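Local coordinates for putative major capsid protein (Cafeteriavirus-dependent mavirus, PDB 6G44) that probably builds the outer shell of the virophage particle, as a double jelly-roll major capsid protein that packs as a trimer, at residues 310-313 with 314-317; 360-364 with 365-369; 374-377 with 378-381. All blocks are in the same frame, centred on the assembly; numbering follows the deposited sequence. Where two conformers were deposited one is given.

Contact 1: 310-313 with 314-317; sequences YGIP and GERN. With SO4 (sulfate ion), chain B.
Ile312 and Pro313 meet Gly314, Glu315 and Arg316 in a short 3-10 turn, within the loop that joins strand 286-305 to strand 319-328 in this double jelly-roll subunit; Ile312 and Pro313 also pack on Tyr185 of the second subunit. Gly314 follows Pro313 in the 3-10 segment, and its O accepts from Lys318 NZ. Glu315 closes the first turn, its N donating to Ile312 O at 3.0 Å; the donor stands 54° out of the carbonyl plane, away from either lone pair. With CG anti to the carbonyl carbon (chi1 -70°) and an extended chain, Glu315 runs obliquely past Ile312, bringing Glu315 OE2 to 3.7 Å from Ile312 CD1, a van der Waals contact at the surface. Arg316 closes the second turn through Arg316 N to Pro313 O at 3.1 Å, and the same N also has a weak, long bond to Ile312 O. Its CG lies near Pro313 O, and a bend at chi3 turns the guanidinium away, to Gly396 O and Thr458 O. One water donates to both Pro313 O and Arg316 O, bridging the turn to the residue that closes it. Asn317 is held by Thr306 N and Lys307 N at OD1, while Asn317 ND2 donates to sulfate O3 over 2.8 Å, with an N-H...O angle of 163°.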
loop_
_atom_site.group_PDB
_atom_site.type_symbol
_atom_site.label_atom_id
_atom_site.label_comp_id
_atom_site.label_asym_id
_atom_site.label_seq_id
_atom_site.Cartn_x
_atom_site.Cartn_y
_atom_site.Cartn_z
ATOM N N TYR C 310 -0.972 33.973 3.315
ATOM C CA TYR C 310 -2.267 33.275 3.164
ATOM C C TYR C 310 -3.200 33.982 2.179
ATOM O O TYR C 310 -4.366 33.604 2.046
ATOM C CB TYR C 310 -2.941 33.145 4.535
ATOM C CG TYR C 310 -3.144 34.482 5.243
ATOM C CD1 TYR C 310 -4.222 35.303 4.931
ATOM C CD2 TYR C 310 -2.238 34.915 6.208
ATOM C CE1 TYR C 310 -4.375 36.525 5.583
ATOM C CE2 TYR C 310 -2.387 36.141 6.856
ATOM C CZ TYR C 310 -3.446 36.922 6.535
ATOM O OH TYR C 310 -3.556 38.142 7.206
ATOM N N GLY C 311 -2.702 35.012 1.486
ATOM C CA GLY C 311 -3.486 35.731 0.476
ATOM C C GLY C 311 -3.417 35.083 -0.894
ATOM O O GLY C 311 -3.015 33.932 -1.030
ATOM N N ILE C 312 -3.803 35.829 -1.928
ATOM C CA ILE C 312 -3.778 35.335 -3.301
ATOM C C ILE C 312 -2.394 34.712 -3.593
ATOM O O ILE C 312 -1.373 35.363 -3.396
ATOM C CB ILE C 312 -4.076 36.485 -4.304
ATOM C CG1 ILE C 312 -5.530 36.959 -4.146
ATOM C CG2 ILE C 312 -3.811 36.034 -5.733
ATOM C CD1 ILE C 312 -5.849 38.235 -4.916
ATOM N N PRO C 313 -2.363 33.456 -4.063
ATOM C CA PRO C 313 -1.039 32.816 -4.163
ATOM C C PRO C 313 -0.079 33.535 -5.111
ATOM O O PRO C 313 1.109 33.670 -4.796
ATOM C CB PRO C 313 -1.364 31.399 -4.632
ATOM C CG PRO C 313 -2.749 31.162 -4.180
ATOM C CD PRO C 313 -3.460 32.480 -4.175
ATOM N N GLY C 314 -0.598 34.061 -6.214
ATOM C CA GLY C 314 0.243 34.748 -7.190
ATOM C C GLY C 314 0.795 36.065 -6.689
ATOM O O GLY C 314 1.703 36.615 -7.308
ATOM N N GLU C 315 0.250 36.585 -5.600
ATOM C CA GLU C 315 0.772 37.799 -4.972
ATOM C C GLU C 315 1.787 37.543 -3.872
ATOM O O GLU C 315 2.397 38.478 -3.395
ATOM C CB GLU C 315 -0.357 38.682 -4.427
ATOM C CG GLU C 315 -1.183 39.336 -5.535
ATOM C CD GLU C 315 -2.277 40.266 -5.028
ATOM O OE1 GLU C 315 -2.242 40.729 -3.845
ATOM O OE2 GLU C 315 -3.190 40.562 -5.842
ATOM N N ARG C 316 1.982 36.292 -3.433
ATOM C CA ARG C 316 3.003 36.035 -2.410
ATOM C C ARG C 316 4.365 36.525 -2.932
ATOM O O ARG C 316 4.686 36.367 -4.136
ATOM C CB ARG C 316 3.071 34.544 -2.082
ATOM C CG ARG C 316 1.822 34.010 -1.394
ATOM C CD ARG C 316 1.955 32.520 -1.077
ATOM N NE ARG C 316 2.924 32.305 -0.024
ATOM C CZ ARG C 316 3.150 31.128 0.555
ATOM N NH1 ARG C 316 2.565 30.034 0.061
ATOM N NH2 ARG C 316 4.017 31.034 1.561
ATOM N N ASN C 317 5.156 37.118 -2.045
ATOM C CA ASN C 317 6.461 37.646 -2.451
ATOM C C ASN C 317 7.334 36.527 -3.008
ATOM O O ASN C 317 7.421 35.472 -2.396
ATOM C CB ASN C 317 7.177 38.301 -1.291
ATOM C CG ASN C 317 6.442 39.513 -0.762
ATOM O OD1 ASN C 317 5.639 39.429 0.165
ATOM N ND2 ASN C 317 6.712 40.665 -1.378
HETATM S S SO4 B . 7.563 40.483 -5.078
HETATM O O1 SO4 B . 6.306 41.231 -4.873
HETATM O O2 SO4 B . 8.484 41.196 -5.990
HETATM O O3 SO4 B . 8.240 40.400 -3.765
HETATM O O4 SO4 B . 7.244 39.153 -5.686
HETATM O O HOH W 1 3.812 34.320 -5.805
#

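Contact 2: 360-364 with 365-369; sequences EIKVD and SDVGI
Strands 360-363 and 366-369 run antiparallel at 167°, their axes 4.3 Å apart at the closest, and Ile361 pairs with Ile369 and Val363 with Asp366 as hydrogen-bonded pairs of a tight beta hairpin. A type II' turn from Val363 to Asp366 reverses the chain, with Asp364 at positive phi. The register slips by one between the two pairs because Gly368 and Ile369 both face Ile361, a G1 beta bulge whose glycine also has positive phi. Ile361 N meets Ile369 O at 2.8 Å in the carbonyl plane, on a lone pair, and Ile369 N returns to Ile361 O. Next to the turn, Val363 N donates to Asp366 O in the carbonyl plane, whereas Asp366 N reaches Val363 O from 42° above that plane. On the face carrying Ile361, Val363, Asp366 and Ile369, Ile361 CB lies 4.1 Å from Ile369 CB. Ile369 CG1 is 3.4 Å from Ile361 O. Leu435 touches Asp366 and Ile369, and Ile369 also packs on Ser40 of the second subunit. The opposite face carries Lys362 and Val367 side by side: Lys362 CD rests 3.8 Å from Val367 CG1. With CG anti to the backbone N (chi1 167°), the lysine runs extended to a final bend at chi4, where Lys362 NZ donates to Asp364 O at 2.8 Å.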
loop_
_atom_site.group_PDB
_atom_site.type_symbol
_atom_site.label_atom_id
_atom_site.label_comp_id
_atom_site.label_asym_id
_atom_site.label_seq_id
_atom_site.Cartn_x
_atom_site.Cartn_y
_atom_site.Cartn_z
ATOM N N GLU C 360 16.373 27.655 -11.903
ATOM C CA GLU C 360 17.210 27.813 -13.094
ATOM C C GLU C 360 18.614 27.317 -12.772
ATOM O O GLU C 360 19.193 27.706 -11.765
ATOM C CB GLU C 360 17.233 29.274 -13.565
ATOM C CG GLU C 360 15.847 29.776 -13.962
ATOM C CD GLU C 360 15.833 31.143 -14.636
ATOM O OE1 GLU C 360 14.712 31.724 -14.732
ATOM O OE2 GLU C 360 16.895 31.627 -15.078
ATOM N N ILE C 361 19.133 26.458 -13.652
ATOM C CA ILE C 361 20.415 25.795 -13.480
ATOM C C ILE C 361 21.378 26.255 -14.600
ATOM O O ILE C 361 20.998 26.305 -15.749
ATOM C CB ILE C 361 20.305 24.261 -13.568
ATOM C CG1 ILE C 361 19.154 23.688 -12.724
ATOM C CG2 ILE C 361 21.648 23.625 -13.179
ATOM C CD1 ILE C 361 19.295 23.902 -11.250
ATOM N N LYS C 362 22.610 26.593 -14.216
ATOM C CA LYS C 362 23.711 26.826 -15.173
ATOM C C LYS C 362 24.711 25.700 -14.979
ATOM O O LYS C 362 25.081 25.421 -13.848
ATOM C CB LYS C 362 24.369 28.164 -14.887
ATOM C CG LYS C 362 25.706 28.390 -15.586
ATOM C CD LYS C 362 26.197 29.808 -15.302
ATOM C CE LYS C 362 27.502 30.120 -16.021
ATOM N NZ LYS C 362 28.606 29.191 -15.626
ATOM N N VAL C 363 25.129 25.048 -16.064
ATOM C CA VAL C 363 26.248 24.096 -16.007
ATOM C C VAL C 363 27.221 24.533 -17.088
ATOM O O VAL C 363 26.865 24.512 -18.261
ATOM C CB VAL C 363 25.838 22.631 -16.226
ATOM C CG1 VAL C 363 27.064 21.710 -16.232
ATOM C CG2 VAL C 363 24.846 22.177 -15.155
ATOM N N ASP C 364 28.436 24.906 -16.684
ATOM C CA ASP C 364 29.456 25.418 -17.621
ATOM C C ASP C 364 28.841 26.595 -18.409
ATOM O O ASP C 364 28.283 27.491 -17.777
ATOM C CB ASP C 364 30.011 24.258 -18.472
ATOM C CG ASP C 364 30.664 23.167 -17.630
ATOM O OD1 ASP C 364 31.051 23.446 -16.481
ATOM O OD2 ASP C 364 30.820 22.031 -18.142
ATOM N N SER C 365 28.877 26.596 -19.747
ATOM C CA SER C 365 28.341 27.703 -20.551
ATOM C C SER C 365 26.834 27.636 -20.771
ATOM O O SER C 365 26.265 28.528 -21.392
ATOM C CB SER C 365 29.018 27.730 -21.931
ATOM O OG SER C 365 30.414 27.872 -21.808
ATOM N N ASP C 366 26.185 26.578 -20.278
ATOM C CA ASP C 366 24.770 26.329 -20.532
ATOM C C ASP C 366 23.939 26.925 -19.392
ATOM O O ASP C 366 24.014 26.441 -18.263
ATOM C CB ASP C 366 24.568 24.817 -20.612
ATOM C CG ASP C 366 23.327 24.418 -21.342
ATOM O OD1 ASP C 366 22.328 25.171 -21.358
ATOM O OD2 ASP C 366 23.350 23.318 -21.920
ATOM N N VAL C 367 23.151 27.951 -19.695
ATOM C CA VAL C 367 22.474 28.769 -18.683
ATOM C C VAL C 367 20.951 28.681 -18.779
ATOM O O VAL C 367 20.395 28.345 -19.820
ATOM C CB VAL C 367 22.894 30.252 -18.774
ATOM C CG1 VAL C 367 24.408 30.370 -18.635
ATOM C CG2 VAL C 367 22.439 30.889 -20.083
ATOM N N GLY C 368 20.297 28.978 -17.662
ATOM C CA GLY C 368 18.835 29.123 -17.626
ATOM C C GLY C 368 18.066 27.820 -17.755
ATOM O O GLY C 368 16.892 27.830 -18.135
ATOM N N ILE C 369 18.706 26.702 -17.430
ATOM C CA ILE C 369 18.052 25.403 -17.647
ATOM C C ILE C 369 16.923 25.273 -16.607
ATOM O O ILE C 369 17.123 25.581 -15.428
ATOM C CB ILE C 369 19.028 24.228 -17.502
ATOM C CG1 ILE C 369 20.216 24.391 -18.472
ATOM C CG2 ILE C 369 18.303 22.895 -17.749
ATOM C CD1 ILE C 369 21.451 23.659 -17.995
#

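Contact 3: 374-377 with 378-381; sequences EQQQ and LYEL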
loop_
_atom_site.group_PDB
_atom_site.type_symbol
_atom_site.label_atom_id
_atom_site.label_comp_id
_atom_site.label_asym_id
_atom_site.label_seq_id
_atom_site.Cartn_x
_atom_site.Cartn_y
_atom_site.Cartn_z
ATOM N N GLU C 374 7.224 25.342 -14.138
ATOM C CA GLU C 374 6.478 25.916 -13.033
ATOM C C GLU C 374 6.423 24.868 -11.907
ATOM O O GLU C 374 6.982 23.775 -12.034
ATOM C CB GLU C 374 5.105 26.461 -13.469
ATOM C CG GLU C 374 4.406 25.827 -14.673
ATOM C CD GLU C 374 3.911 24.408 -14.448
ATOM O OE1 GLU C 374 4.244 23.791 -13.421
ATOM O OE2 GLU C 374 3.171 23.887 -15.321
ATOM N N GLN C 375 5.754 25.201 -10.827
ATOM C CA GLN C 375 5.866 24.413 -9.601
ATOM C C GLN C 375 5.391 22.972 -9.773
ATOM O O GLN C 375 6.037 22.031 -9.260
ATOM C CB GLN C 375 5.142 25.104 -8.439
ATOM C CG GLN C 375 5.478 24.503 -7.096
ATOM C CD GLN C 375 4.921 25.318 -5.954
ATOM O OE1 GLN C 375 3.742 25.674 -5.922
ATOM N NE2 GLN C 375 5.772 25.584 -4.988
ATOM N N GLN C 376 4.296 22.759 -10.483
ATOM C CA GLN C 376 3.786 21.406 -10.727
ATOM C C GLN C 376 4.806 20.574 -11.514
ATOM O O GLN C 376 5.033 19.414 -11.194
ATOM C CB GLN C 376 2.459 21.439 -11.468
ATOM C CG GLN C 376 1.814 20.062 -11.583
ATOM C CD GLN C 376 1.355 19.486 -10.232
ATOM O OE1 GLN C 376 1.571 18.303 -9.928
ATOM N NE2 GLN C 376 0.739 20.308 -9.432
ATOM N N GLN C 377 5.462 21.182 -12.502
ATOM C CA GLN C 377 6.484 20.464 -13.253
ATOM C C GLN C 377 7.694 20.192 -12.394
ATOM O O GLN C 377 8.336 19.159 -12.552
ATOM C CB GLN C 377 6.867 21.250 -14.497
ATOM C CG GLN C 377 5.750 21.332 -15.523
ATOM C CD GLN C 377 6.004 22.402 -16.579
ATOM O OE1 GLN C 377 6.188 23.568 -16.248
ATOM N NE2 GLN C 377 6.040 21.997 -17.861
ATOM N N LEU C 378 8.061 21.124 -11.521
ATOM C CA LEU C 378 9.174 20.880 -10.574
ATOM C C LEU C 378 8.858 19.694 -9.645
ATOM O O LEU C 378 9.736 18.884 -9.322
ATOM C CB LEU C 378 9.495 22.134 -9.781
ATOM C CG LEU C 378 10.096 23.282 -10.622
ATOM C CD1 LEU C 378 10.201 24.504 -9.729
ATOM C CD2 LEU C 378 11.415 22.930 -11.259
ATOM N N TYR C 379 7.607 19.601 -9.220
ATOM C CA TYR C 379 7.151 18.447 -8.437
ATOM C C TYR C 379 7.279 17.161 -9.235
ATOM O O TYR C 379 7.740 16.133 -8.711
ATOM C CB TYR C 379 5.706 18.676 -7.996
ATOM C CG TYR C 379 5.058 17.506 -7.285
ATOM C CD1 TYR C 379 5.462 17.149 -6.009
ATOM C CD2 TYR C 379 4.028 16.779 -7.868
ATOM C CE1 TYR C 379 4.849 16.111 -5.343
ATOM C CE2 TYR C 379 3.412 15.740 -7.197
ATOM C CZ TYR C 379 3.852 15.395 -5.947
ATOM O OH TYR C 379 3.236 14.357 -5.244
ATOM N N GLU C 380 6.879 17.193 -10.502
ATOM C CA GLU C 380 7.004 16.021 -11.362
ATOM C C GLU C 380 8.469 15.599 -11.555
ATOM O O GLU C 380 8.797 14.413 -11.487
ATOM C CB GLU C 380 6.289 16.280 -12.691
ATOM C CG GLU C 380 4.761 16.351 -12.526
ATOM C CD GLU C 380 4.008 16.866 -13.752
ATOM O OE1 GLU C 380 4.633 17.201 -14.747
ATOM O OE2 GLU C 380 2.757 16.972 -13.667
ATOM N N LEU C 381 9.326 16.590 -11.761
ATOM C CA LEU C 381 10.773 16.336 -11.868
ATOM C C LEU C 381 11.277 15.643 -10.592
ATOM O O LEU C 381 11.964 14.609 -10.624
ATOM C CB LEU C 381 11.516 17.655 -12.086
ATOM C CG LEU C 381 13.028 17.683 -11.905
ATOM C CD1 LEU C 381 13.730 16.714 -12.859
ATOM C CD2 LEU C 381 13.581 19.102 -12.067
HETATM O O HOH W 2 1.664 16.132 -11.398
#
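A reciprocal capping box starts this helix, in which a carboxylate oxygen and an amide oxygen each accept a backbone N-H: Gln377 N donates to Glu374 OE1 at 3.0 Å, on the syn side of the carboxylate, and Glu374 N donates to Gln377 OE1 at 2.9 Å. At the N-cap, a Glu374 chi1 of 28°, off the staggered values, and a bent chi2 turn the carboxylate back toward the helix start, whose dipole would probably favour the negative charge; Arg76 of the second subunit adds a long, weak ion pair. Beyond the cap, regular bonds run from Leu378 N to Glu374 O and onward to Leu381 N with Gln377 O. Gln376 bends at chi2 (67°), laying its amide beside the Tyr379 ring, the planes 75° apart, with Gln376 OE1 3.6 Å from Tyr379 CD2. A water donates to Gln376 OE1 (2.6 Å) and Glu380 OE2 (2.7 Å), linking side chains one turn apart. Glu380 OE2 also has a long, weak ion pair with Arg74 of the second subunit. The Tyr379 hydroxyl bonds to Lys389 O, its ring edge-to-face with Phe391 and Phe394 of helix 391-394; Leu378 and Leu381 pack on Ile426 of strand 425-428, and Leu378 also on Leu359 of strand 355-363.

The three contacts follow one another along the chain, and all of them touch the second subunit. Contact 3 is about equally near to the other two: its centre lies about 18 Å from that of contact 2 and about 19 Å from that of contact 1, with nearest atoms about 7 Å apart in both cases. Contacts 1 and 2 are farther from each other, about 28 Å between centres and about 15 Å between nearest atoms. Helix 375-384 follows strand 366-369 after a short connection, which places contact 3 soon after the hairpin of contact 2. The sulfate on Asn317 of contact 1, probably from the crystallisation liquor, is also hydrogen-bonded to Lys307 NZ and Lys318 N.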